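Local coordinates for NADH kinase POS5, mitochondrial (PDB 3AFO), which phosphorylates NADH, and about half as readily NAD+, with ATP in the mitochondrion, making it a key source of the cellular reductant NADPH, at residues K11-L16 against Q109-R114; E72-V77 against I102-P107; R178-C183 against V195-N200; L276-H281 against V319-G324. All coordinates share one frame; numbering follows the deposited sequence. Where two conformers were deposited one is given.

Interaction 1: residues K11-L16 against Q109-R114; sequences KPVNNL and QDIVNR
The side chain of Arg114 reaches across the 3-10 segment 13-15 and lays its guanidinium over Asn14, whose CA sits above one face, offset toward the rim. From CG to NE the arginine chain is extended, which carries CD to 3.3 Å from the carbonyl O of Val13 and brings NE to Leu16. There NE donates a hydrogen bond of 3.0 Å to the O of Leu16; the acceptor lies in the guanidinium plane, whereas NE itself stands above the plane of the Leu16 carbonyl and the N-H is bent, at 142°. A weak bond of 3.3 Å from NH1 to the O of Asp110, one turn back in the same helix, helps fix the rotation of the group. Strand 8-12 gives way to a short 3-10 segment that packs on helix 108-114, in the alpha/beta N-terminal part of the NAD kinase fold. Val13 is the apolar element: its CG1, placed between the backbone N and the carbonyl carbon (chi1 67°), meets CB of Asp110 at 3.6 Å and CG1 of Ile111 at 4.1 Å. Ile76 of strand 74-76 touches both Val13 and Ile111. A water accepts from Asn14 N and donates to OD2 of Asp110 at 2.7 Å, joining Asn14, in the middle of the 3-10 segment, to the helix.

Interaction 2: residues E72-V77 against I102-P107; sequences EVNVIV and ILYTGP
Tyr104 lies against the carbonyl of Val75 and the side chain of Asn74. CB lies 3.5 Å from the carbonyl O of Val75, and CD2 comes to 3.4 Å from the same oxygen, which sits at the ring edge, near its plane. Further out, CE2 passes CB of Asn74 at 4.0 Å; the asparagine amide is turned 80° from the ring, and its ND2 is bonded to Asn43 instead. With CG anti to the carbonyl carbon (chi1 -60°), the ring is set beside the backbone N; CG2 of Ile102 covers one face near the rim, and Leu16 also touches the side chain. The backbone of Tyr104 makes the single bridge with Ile76: its N donates to Val75 O at 2.8 Å, and its O receives the N-H of Val77, both bonds nearly along the C=O axis. The strand segments run in the same general direction but diverge at 50°, and at each end of the bridge something else spans them. Before it, a water accepts from Val75 N and donates to Ile102 O, while CG1 of Val75 packs on CD2 of Leu103. Beyond it, Thr105 OG1 donates to Val77 O at 2.7 Å. Strand 74-76 borders the parallel sheet of the N-terminal domain, and 101-105 pairs with 8-12, so this bridge joins the two. Main-chain polar groups carry the union within a buried contact, and a water and a hydroxyl complete it where backbone no longer bonds directly to backbone.

Interaction 3: residues R178-C183 against V195-N200; sequences RTRLEC and VTHAMN. With NAI (1,4-dihydronicotinamide adenine dinucleotide), chain C.
A beta hairpin of the large antiparallel sheet, formed by strands 174-186 and 194-198, leads, just past Ala198, into the NADH pocket. Its ladder consists of two hydrogen-bonded pairs, Leu181 with Ala198 and Cys183 with Thr196, around the non-hydrogen-bonded pair Glu182 with His197; the bonds Leu181 N to Ala198 O, Ala198 N to Leu181 O, Cys183 N to Thr196 O and Thr196 N to Cys183 O are each 2.9 Å. Leu181 and Ala198 meet through their CB atoms on one face of the sheet. On that face too, OG1 of Thr196 stands 3.4 Å from CB of Cys183, with a water 2.7 Å from the hydroxyl. The other face carries Glu182 and His197 side by side, pointing the same way: CG of Glu182 lies 3.8 Å from CD2 of His197, with carboxylate and ring turned 69° apart. Arg180, its chain bent at chi3 (-68°), sets one guanidinium face toward CD2 of His197, while its nitrogens are held by a salt bridge to Glu322 and by the carbonyls of Phe134 and Thr137. Past the ladder the strands part, and a water donates to both Thr179 O and Met199 O. Met199, with CG opposite its backbone N (chi1 171°) and the chain extended beyond it, still spans the gap, its CE meeting CD of Arg178 at 3.7 Å. Asn200, next in the chain, belongs to the NADH pocket beside the adenine. Strands 316-321 and 354-357 pair with 174-186, while Ile127, Leu128 and Val131 of helix 124-132 pack against Met199 where the hairpin reaches the ligand.

Interaction 4: residues L276-H281 against V319-G324; sequences LPHSSH and VINEVG
His278 and Ser279, in a type I turn from Pro277 to Ser280, meet the end of strand 316-321 and the residues after it at two closely packed points. CB of Asn321 presses on the carbonyl O of His278 at 3.3 Å, and CB of Ser279 lies equally close, at 3.3 Å, to the O of Gly324. A CA-H...O contact from Ser279 to that same oxygen adds to the second point. In the conformer given, the amide of Asn321 leads on to Thr179, to which ND2 is probably bonded. The turn is braced from within: Pro277 O accepts both Ser280 N and Ser280 OG, the latter at 2.9 Å, from the same face of its plane. No direct hydrogen bond links the two segments. A water takes that role, donating to His278 O and, at 2.6 Å, to Ser280 O while accepting from Asn321 N at 2.8 Å, so three main-chain groups are satisfied at once. The solvent side is looser. There the His278 ring is swung between backbone N and carbonyl carbon (chi1 81°) and presents its edge to Val323 O, with ND1 3.6 Å away. Gly324 takes part in both: Ser279 holds close to its O, while CE1 of His278 meets this exposed residue more loosely. At the other end CD2 of His281 only grazes CG2 of Ile320, at 4.1 Å. Strand 282-286 follows at once and pairs with 316-321, so the water-bridged turn lies where the chain passes from one antiparallel sheet to another in the beta-rich C-terminal domain of the NAD kinase fold.

How the interactions relate
Two pairs of contacts occupy separate parts of the chain. Interactions 1 and 2 have centres about 8 Å apart in the N-terminal domain, with interaction 2 nested in the loop that interaction 1 closes; strands 8-12 and 101-105 pair directly, and helix 108-114 follows the second. Interactions 3 and 4 come later in sequence, centres about 10 Å apart, and share the antiparallel sheet in which strands 174-186 and 316-321 are neighbours. Between interactions 2 and 4 the centres are about 36 Å apart, on opposite sides of the chain's centre. Interaction 3, nearest that centre, holds Asn200 of the NADH pocket, which also uses Asp124 of the N-terminal domain and so draws on both domains.

Interaction 1: residues K11-L16 against Q109-R114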
# COMPACT_ATOMS: atom_id res chain seq x y z
N LYS A 11 47.99 -22.07 11.24
CA LYS A 11 48.02 -22.74 12.56
C LYS A 11 46.62 -23.04 13.11
O LYS A 11 45.66 -22.30 12.84
CB LYS A 11 48.78 -21.88 13.57
CG LYS A 11 50.29 -21.86 13.36
CD LYS A 11 51.00 -21.17 14.50
CE LYS A 11 52.47 -20.96 14.18
NZ LYS A 11 53.17 -20.28 15.32
N PRO A 12 46.48 -24.14 13.90
CA PRO A 12 45.19 -24.47 14.53
C PRO A 12 44.70 -23.34 15.42
O PRO A 12 45.46 -22.84 16.24
CB PRO A 12 45.53 -25.70 15.38
CG PRO A 12 46.72 -26.32 14.68
CD PRO A 12 47.52 -25.14 14.21
N VAL A 13 43.44 -22.95 15.24
CA VAL A 13 42.87 -21.88 16.07
C VAL A 13 42.76 -22.28 17.55
O VAL A 13 42.73 -21.41 18.43
CB VAL A 13 41.53 -21.33 15.49
CG1 VAL A 13 40.42 -22.38 15.56
CG2 VAL A 13 41.12 -20.05 16.19
N ASN A 14 42.71 -23.58 17.83
CA ASN A 14 42.71 -24.02 19.22
C ASN A 14 44.00 -23.67 19.97
O ASN A 14 44.08 -23.86 21.18
CB ASN A 14 42.39 -25.52 19.35
CG ASN A 14 43.47 -26.40 18.76
OD1 ASN A 14 44.66 -26.09 18.83
ND2 ASN A 14 43.06 -27.52 18.18
N ASN A 15 45.01 -23.17 19.26
CA ASN A 15 46.21 -22.62 19.89
C ASN A 15 45.94 -21.30 20.61
O ASN A 15 46.77 -20.83 21.39
CB ASN A 15 47.34 -22.39 18.87
CG ASN A 15 47.90 -23.69 18.31
OD1 ASN A 15 47.50 -24.79 18.70
ND2 ASN A 15 48.83 -23.56 17.37
N LEU A 16 44.78 -20.70 20.32
CA LEU A 16 44.40 -19.42 20.92
C LEU A 16 43.53 -19.60 22.16
O LEU A 16 42.89 -20.63 22.33
CB LEU A 16 43.67 -18.53 19.90
CG LEU A 16 44.38 -18.24 18.56
CD1 LEU A 16 43.52 -17.34 17.67
CD2 LEU A 16 45.77 -17.63 18.79
N GLN A 109 33.09 -24.47 15.51
CA GLN A 109 33.04 -24.57 16.98
C GLN A 109 34.32 -24.05 17.61
O GLN A 109 34.27 -23.33 18.60
CB GLN A 109 32.78 -26.01 17.44
CG GLN A 109 31.95 -26.86 16.49
CD GLN A 109 32.78 -27.50 15.38
OE1 GLN A 109 32.61 -27.18 14.19
NE2 GLN A 109 33.69 -28.40 15.75
N ASP A 110 35.46 -24.42 17.03
CA ASP A 110 36.76 -23.92 17.48
C ASP A 110 36.87 -22.41 17.30
O ASP A 110 37.37 -21.72 18.19
CB ASP A 110 37.89 -24.63 16.72
CG ASP A 110 38.21 -26.03 17.26
OD1 ASP A 110 37.31 -26.70 17.81
OD2 ASP A 110 39.38 -26.45 17.13
N ILE A 111 36.42 -21.89 16.16
CA ILE A 111 36.49 -20.46 15.88
C ILE A 111 35.56 -19.68 16.81
O ILE A 111 35.96 -18.69 17.43
CB ILE A 111 36.16 -20.14 14.40
CG1 ILE A 111 37.26 -20.70 13.48
CG2 ILE A 111 35.96 -18.63 14.19
CD1 ILE A 111 37.04 -20.43 12.00
N VAL A 112 34.33 -20.16 16.91
CA VAL A 112 33.28 -19.54 17.71
C VAL A 112 33.70 -19.27 19.17
O VAL A 112 33.43 -18.20 19.72
CB VAL A 112 31.98 -20.39 17.63
CG1 VAL A 112 31.00 -20.03 18.71
CG2 VAL A 112 31.33 -20.24 16.25
N ASN A 113 34.39 -20.25 19.76
CA ASN A 113 34.85 -20.20 21.16
C ASN A 113 35.94 -19.19 21.45
O ASN A 113 36.16 -18.81 22.61
CB ASN A 113 35.37 -21.57 21.59
CG ASN A 113 34.29 -22.63 21.61
OD1 ASN A 113 34.57 -23.81 21.39
ND2 ASN A 113 33.05 -22.22 21.87
N ARG A 114 36.65 -18.76 20.41
CA ARG A 114 37.86 -17.98 20.59
C ARG A 114 37.81 -16.56 20.03
O ARG A 114 38.70 -15.76 20.30
CB ARG A 114 39.07 -18.77 20.09
CG ARG A 114 39.41 -19.89 21.06
CD ARG A 114 40.16 -21.01 20.39
NE ARG A 114 40.46 -22.06 21.36
CZ ARG A 114 39.78 -23.20 21.47
NH1 ARG A 114 38.74 -23.45 20.67
NH2 ARG A 114 40.14 -24.09 22.38
O HOH W 1 41.68 -25.56 16.13

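Interaction 2: residues E72-V77 against I102-P107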
# COMPACT_ATOMS: atom_id res chain seq x y z
N GLU A 72 50.02 -8.07 19.40
CA GLU A 72 49.17 -8.89 20.28
C GLU A 72 47.98 -9.56 19.56
O GLU A 72 47.37 -10.50 20.10
CB GLU A 72 48.70 -8.06 21.49
CG GLU A 72 47.53 -7.09 21.21
CD GLU A 72 47.96 -5.72 20.67
OE1 GLU A 72 49.03 -5.61 20.03
OE2 GLU A 72 47.20 -4.75 20.89
N VAL A 73 47.66 -9.09 18.36
CA VAL A 73 46.47 -9.55 17.63
C VAL A 73 46.68 -10.88 16.91
O VAL A 73 47.69 -11.10 16.25
CB VAL A 73 45.94 -8.45 16.66
CG1 VAL A 73 45.04 -9.05 15.56
CG2 VAL A 73 45.19 -7.39 17.44
N ASN A 74 45.70 -11.76 17.06
CA ASN A 74 45.69 -13.04 16.37
C ASN A 74 44.56 -13.09 15.35
O ASN A 74 43.40 -12.86 15.70
CB ASN A 74 45.55 -14.19 17.37
CG ASN A 74 46.59 -14.10 18.48
OD1 ASN A 74 47.79 -14.04 18.22
ND2 ASN A 74 46.12 -14.05 19.73
N VAL A 75 44.92 -13.40 14.10
CA VAL A 75 43.99 -13.42 12.97
C VAL A 75 43.41 -14.81 12.74
O VAL A 75 44.14 -15.79 12.53
CB VAL A 75 44.67 -12.92 11.66
CG1 VAL A 75 43.84 -13.27 10.42
CG2 VAL A 75 44.97 -11.43 11.72
N ILE A 76 42.08 -14.89 12.77
CA ILE A 76 41.36 -16.11 12.48
C ILE A 76 40.57 -15.94 11.18
O ILE A 76 39.90 -14.93 10.99
CB ILE A 76 40.36 -16.45 13.61
CG1 ILE A 76 41.03 -16.37 14.99
CG2 ILE A 76 39.74 -17.80 13.36
CD1 ILE A 76 40.03 -16.30 16.19
N VAL A 77 40.66 -16.93 10.29
CA VAL A 77 39.85 -16.97 9.06
C VAL A 77 39.37 -18.39 8.87
O VAL A 77 39.86 -19.30 9.54
CB VAL A 77 40.62 -16.47 7.78
CG1 VAL A 77 41.09 -15.05 7.94
CG2 VAL A 77 41.82 -17.39 7.45
N ILE A 102 50.99 -15.32 10.32
CA ILE A 102 50.28 -16.47 10.88
C ILE A 102 48.77 -16.28 10.74
O ILE A 102 48.24 -15.24 11.09
CB ILE A 102 50.66 -16.72 12.36
CG1 ILE A 102 52.18 -16.91 12.50
CG2 ILE A 102 49.90 -17.94 12.89
CD1 ILE A 102 52.69 -16.83 13.94
N LEU A 103 48.12 -17.29 10.19
CA LEU A 103 46.67 -17.32 10.05
C LEU A 103 46.17 -18.50 10.85
O LEU A 103 46.52 -19.64 10.56
CB LEU A 103 46.27 -17.52 8.58
CG LEU A 103 46.78 -16.48 7.56
CD1 LEU A 103 46.28 -16.86 6.17
CD2 LEU A 103 46.36 -15.06 7.94
N TYR A 104 45.34 -18.22 11.85
CA TYR A 104 44.72 -19.30 12.63
C TYR A 104 43.39 -19.71 12.02
O TYR A 104 42.61 -18.86 11.58
CB TYR A 104 44.55 -18.87 14.08
CG TYR A 104 45.87 -18.54 14.74
CD1 TYR A 104 46.62 -19.53 15.38
CD2 TYR A 104 46.37 -17.24 14.72
CE1 TYR A 104 47.84 -19.24 15.96
CE2 TYR A 104 47.58 -16.94 15.31
CZ TYR A 104 48.31 -17.95 15.92
OH TYR A 104 49.51 -17.63 16.50
N THR A 105 43.16 -21.02 11.97
CA THR A 105 41.95 -21.56 11.40
C THR A 105 41.55 -22.90 12.02
O THR A 105 42.35 -23.54 12.71
CB THR A 105 42.08 -21.73 9.86
OG1 THR A 105 40.78 -21.88 9.30
CG2 THR A 105 42.93 -22.95 9.49
N GLY A 106 40.31 -23.30 11.78
CA GLY A 106 39.80 -24.60 12.21
C GLY A 106 38.30 -24.69 11.98
O GLY A 106 37.73 -23.85 11.28
N PRO A 107 37.65 -25.71 12.58
CA PRO A 107 36.18 -25.87 12.50
C PRO A 107 35.43 -24.75 13.23
O PRO A 107 35.96 -24.17 14.19
CB PRO A 107 35.94 -27.22 13.20
CG PRO A 107 37.31 -27.87 13.35
CD PRO A 107 38.30 -26.77 13.37
O HOH W 2 47.66 -13.85 13.33

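Interaction 3: residues R178-C183 against V195-N200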
# COMPACT_ATOMS: atom_id res chain seq x y z
N ARG A 178 21.38 -5.05 18.31
CA ARG A 178 20.34 -5.59 17.43
C ARG A 178 19.91 -6.92 18.01
O ARG A 178 20.75 -7.76 18.33
CB ARG A 178 20.86 -5.79 16.01
CG ARG A 178 21.38 -4.53 15.30
CD ARG A 178 21.86 -4.91 13.88
NE ARG A 178 22.43 -3.80 13.11
CZ ARG A 178 21.71 -2.84 12.51
NH1 ARG A 178 20.38 -2.81 12.63
NH2 ARG A 178 22.33 -1.89 11.82
N THR A 179 18.60 -7.11 18.14
CA THR A 179 18.05 -8.32 18.72
C THR A 179 18.01 -9.46 17.71
O THR A 179 18.11 -9.22 16.50
CB THR A 179 16.63 -8.06 19.28
OG1 THR A 179 16.10 -9.27 19.83
CG2 THR A 179 15.73 -7.56 18.18
N ARG A 180 17.89 -10.69 18.20
CA ARG A 180 17.84 -11.89 17.36
C ARG A 180 16.53 -12.63 17.58
O ARG A 180 16.01 -12.67 18.71
CB ARG A 180 18.98 -12.85 17.72
CG ARG A 180 20.35 -12.46 17.22
CD ARG A 180 21.33 -13.64 17.35
NE ARG A 180 21.63 -13.95 18.75
CZ ARG A 180 22.42 -14.94 19.15
NH1 ARG A 180 23.02 -15.73 18.26
NH2 ARG A 180 22.62 -15.15 20.45
N LEU A 181 16.02 -13.24 16.51
CA LEU A 181 14.89 -14.17 16.59
C LEU A 181 15.39 -15.62 16.63
O LEU A 181 16.49 -15.93 16.16
CB LEU A 181 13.94 -13.99 15.40
CG LEU A 181 13.15 -12.69 15.24
CD1 LEU A 181 12.30 -12.75 13.98
CD2 LEU A 181 12.27 -12.42 16.45
N GLU A 182 14.56 -16.49 17.19
CA GLU A 182 14.80 -17.92 17.17
C GLU A 182 13.68 -18.58 16.39
O GLU A 182 12.50 -18.31 16.63
CB GLU A 182 14.81 -18.49 18.58
CG GLU A 182 16.04 -18.16 19.38
CD GLU A 182 16.08 -18.92 20.70
OE1 GLU A 182 15.24 -19.83 20.92
OE2 GLU A 182 16.94 -18.59 21.54
N CYS A 183 14.05 -19.42 15.43
CA CYS A 183 13.10 -20.25 14.71
C CYS A 183 13.24 -21.69 15.20
O CYS A 183 14.34 -22.27 15.15
CB CYS A 183 13.35 -20.18 13.21
SG CYS A 183 12.30 -21.25 12.22
N VAL A 195 16.64 -25.76 15.74
CA VAL A 195 16.71 -24.34 16.12
C VAL A 195 17.69 -23.55 15.24
O VAL A 195 18.84 -23.94 15.03
CB VAL A 195 17.08 -24.17 17.61
CG1 VAL A 195 16.92 -22.71 18.06
CG2 VAL A 195 16.24 -25.10 18.49
N THR A 196 17.22 -22.42 14.72
CA THR A 196 18.06 -21.50 13.98
C THR A 196 17.88 -20.08 14.53
O THR A 196 16.88 -19.77 15.19
CB THR A 196 17.75 -21.53 12.46
OG1 THR A 196 16.34 -21.46 12.25
CG2 THR A 196 18.28 -22.81 11.82
N HIS A 197 18.86 -19.22 14.26
CA HIS A 197 18.86 -17.86 14.77
C HIS A 197 18.90 -16.85 13.63
O HIS A 197 19.62 -17.04 12.65
CB HIS A 197 20.04 -17.67 15.72
CG HIS A 197 19.99 -18.58 16.90
ND1 HIS A 197 20.33 -19.92 16.83
CD2 HIS A 197 19.62 -18.36 18.19
CE1 HIS A 197 20.17 -20.48 18.01
NE2 HIS A 197 19.74 -19.56 18.86
N ALA A 198 18.11 -15.79 13.76
CA ALA A 198 17.92 -14.81 12.69
C ALA A 198 18.25 -13.40 13.13
O ALA A 198 17.76 -12.93 14.16
CB ALA A 198 16.49 -14.88 12.14
N MET A 199 19.04 -12.72 12.32
CA MET A 199 19.33 -11.30 12.52
C MET A 199 18.34 -10.43 11.73
O MET A 199 17.95 -9.35 12.18
CB MET A 199 20.76 -11.03 12.08
CG MET A 199 21.17 -9.61 12.03
SD MET A 199 22.96 -9.52 11.79
CE MET A 199 23.15 -7.76 11.96
N ASN A 200 17.98 -10.91 10.54
CA ASN A 200 17.06 -10.23 9.63
C ASN A 200 15.65 -10.78 9.76
O ASN A 200 14.72 -10.08 10.19
CB ASN A 200 17.50 -10.46 8.18
CG ASN A 200 18.11 -9.24 7.52
OD1 ASN A 200 18.35 -9.27 6.31
ND2 ASN A 200 18.36 -8.18 8.29
PA NAI C . 20.72 -11.17 -1.17
O1A NAI C . 21.93 -10.48 -1.73
O2A NAI C . 19.97 -12.17 -2.20
O5B NAI C . 19.60 -10.15 -0.77
C5B NAI C . 19.98 -9.07 -0.08
C4B NAI C . 19.46 -7.85 -0.76
O4B NAI C . 18.72 -7.27 0.35
C3B NAI C . 20.76 -7.07 -0.91
O3B NAI C . 20.54 -5.95 -1.78
C2B NAI C . 20.99 -6.61 0.53
O2B NAI C . 21.76 -5.42 0.59
C1B NAI C . 19.57 -6.29 0.99
N9A NAI C . 19.43 -6.43 2.47
C8A NAI C . 19.67 -7.52 3.21
N7A NAI C . 19.43 -7.23 4.50
C5A NAI C . 19.02 -5.97 4.57
C6A NAI C . 18.62 -5.12 5.61
N6A NAI C . 18.58 -5.53 6.90
N1A NAI C . 18.27 -3.86 5.30
C2A NAI C . 18.29 -3.41 4.06
N3A NAI C . 18.66 -4.18 3.05
C4A NAI C . 19.03 -5.46 3.28
O3 NAI C . 21.05 -12.12 0.15
PN NAI C . 21.83 -11.57 1.44
O1N NAI C . 22.58 -10.32 1.11
O2N NAI C . 22.47 -12.78 2.01
O5D NAI C . 20.66 -11.10 2.48
C5D NAI C . 19.64 -11.99 2.87
C4D NAI C . 18.31 -11.24 2.94
O4D NAI C . 17.82 -11.15 1.58
C3D NAI C . 17.21 -12.03 3.63
O3D NAI C . 17.29 -11.89 5.05
C2D NAI C . 15.95 -11.34 3.05
O2D NAI C . 15.49 -10.33 3.97
C1D NAI C . 16.49 -10.66 1.76
N1N NAI C . 15.63 -11.07 0.64
C2N NAI C . 14.89 -10.09 0.01
C3N NAI C . 14.04 -10.39 -1.04
C7N NAI C . 13.25 -9.24 -1.71
O7N NAI C . 12.50 -9.43 -2.66
N7N NAI C . 13.44 -8.05 -1.18
C4N NAI C . 13.93 -11.73 -1.46
C5N NAI C . 14.68 -12.74 -0.83
C6N NAI C . 15.53 -12.43 0.23
O HOH W 3 18.64 -7.70 14.58
O HOH W 4 14.88 -23.74 12.20

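Interaction 4: residues L276-H281 against V319-G324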
# COMPACT_ATOMS: atom_id res chain seq x y z
N LEU A 276 4.26 -6.71 16.25
CA LEU A 276 3.94 -7.48 17.45
C LEU A 276 4.96 -7.20 18.55
O LEU A 276 6.08 -6.79 18.24
CB LEU A 276 3.93 -8.98 17.12
CG LEU A 276 3.11 -9.44 15.90
CD1 LEU A 276 3.33 -10.94 15.64
CD2 LEU A 276 1.63 -9.13 16.07
N PRO A 277 4.58 -7.39 19.83
CA PRO A 277 5.48 -7.25 20.97
C PRO A 277 6.67 -8.19 20.85
O PRO A 277 6.52 -9.30 20.33
CB PRO A 277 4.62 -7.71 22.15
CG PRO A 277 3.26 -7.54 21.72
CD PRO A 277 3.24 -7.84 20.27
N HIS A 278 7.82 -7.77 21.37
CA HIS A 278 9.00 -8.63 21.37
C HIS A 278 8.77 -9.91 22.18
O HIS A 278 9.42 -10.92 21.95
CB HIS A 278 10.24 -7.87 21.87
CG HIS A 278 10.32 -7.78 23.36
ND1 HIS A 278 11.11 -8.63 24.11
CD2 HIS A 278 9.69 -6.97 24.24
CE1 HIS A 278 10.97 -8.33 25.39
NE2 HIS A 278 10.11 -7.33 25.49
N SER A 279 7.82 -9.84 23.11
CA SER A 279 7.46 -10.95 24.00
C SER A 279 6.58 -12.03 23.36
O SER A 279 6.31 -13.06 23.98
CB SER A 279 6.75 -10.38 25.24
OG SER A 279 5.61 -9.58 24.85
N SER A 280 6.14 -11.79 22.12
CA SER A 280 5.19 -12.67 21.41
C SER A 280 5.69 -14.09 21.17
O SER A 280 6.87 -14.31 21.00
CB SER A 280 4.83 -12.07 20.05
OG SER A 280 4.11 -10.88 20.21
N HIS A 281 4.75 -15.04 21.14
CA HIS A 281 5.00 -16.43 20.83
C HIS A 281 4.25 -16.68 19.53
O HIS A 281 3.02 -16.54 19.47
CB HIS A 281 4.46 -17.31 21.96
CG HIS A 281 4.58 -18.78 21.72
ND1 HIS A 281 3.62 -19.50 21.04
CD2 HIS A 281 5.55 -19.67 22.06
CE1 HIS A 281 3.99 -20.77 20.98
NE2 HIS A 281 5.15 -20.90 21.59
N VAL A 319 8.34 -19.20 16.48
CA VAL A 319 9.24 -18.06 16.39
C VAL A 319 9.09 -17.19 17.62
O VAL A 319 7.98 -16.78 17.98
CB VAL A 319 9.01 -17.24 15.09
CG1 VAL A 319 9.89 -16.00 15.09
CG2 VAL A 319 9.32 -18.08 13.85
N ILE A 320 10.22 -16.93 18.27
CA ILE A 320 10.27 -16.11 19.46
C ILE A 320 11.52 -15.24 19.38
O ILE A 320 12.46 -15.53 18.63
CB ILE A 320 10.34 -16.96 20.79
CG1 ILE A 320 11.50 -17.97 20.77
CG2 ILE A 320 9.00 -17.65 21.10
CD1 ILE A 320 11.88 -18.55 22.17
N ASN A 321 11.54 -14.17 20.17
CA ASN A 321 12.74 -13.40 20.40
C ASN A 321 13.69 -14.20 21.29
O ASN A 321 13.23 -15.01 22.10
CB ASN A 321 12.38 -12.08 21.10
CG ASN A 321 13.45 -11.03 20.94
OD1 ASN A 321 13.86 -10.40 21.91
ND2 ASN A 321 13.92 -10.84 19.72
N GLU A 322 14.99 -14.00 21.11
CA GLU A 322 16.02 -14.63 21.95
C GLU A 322 15.73 -14.47 23.46
O GLU A 322 15.84 -15.43 24.24
CB GLU A 322 17.38 -14.04 21.60
CG GLU A 322 18.55 -14.84 22.11
CD GLU A 322 19.86 -14.09 21.98
OE1 GLU A 322 19.89 -13.05 21.28
OE2 GLU A 322 20.85 -14.56 22.58
N VAL A 323 15.35 -13.26 23.86
CA VAL A 323 15.00 -13.00 25.27
C VAL A 323 13.66 -12.29 25.42
O VAL A 323 13.25 -11.52 24.55
CB VAL A 323 16.10 -12.17 26.00
CG1 VAL A 323 17.33 -13.04 26.31
CG2 VAL A 323 16.48 -10.93 25.18
N GLY A 324 12.97 -12.57 26.54
CA GLY A 324 11.80 -11.80 26.95
C GLY A 324 10.45 -12.29 26.50
O GLY A 324 9.45 -11.59 26.67
O HOH W 5 9.27 -13.77 21.83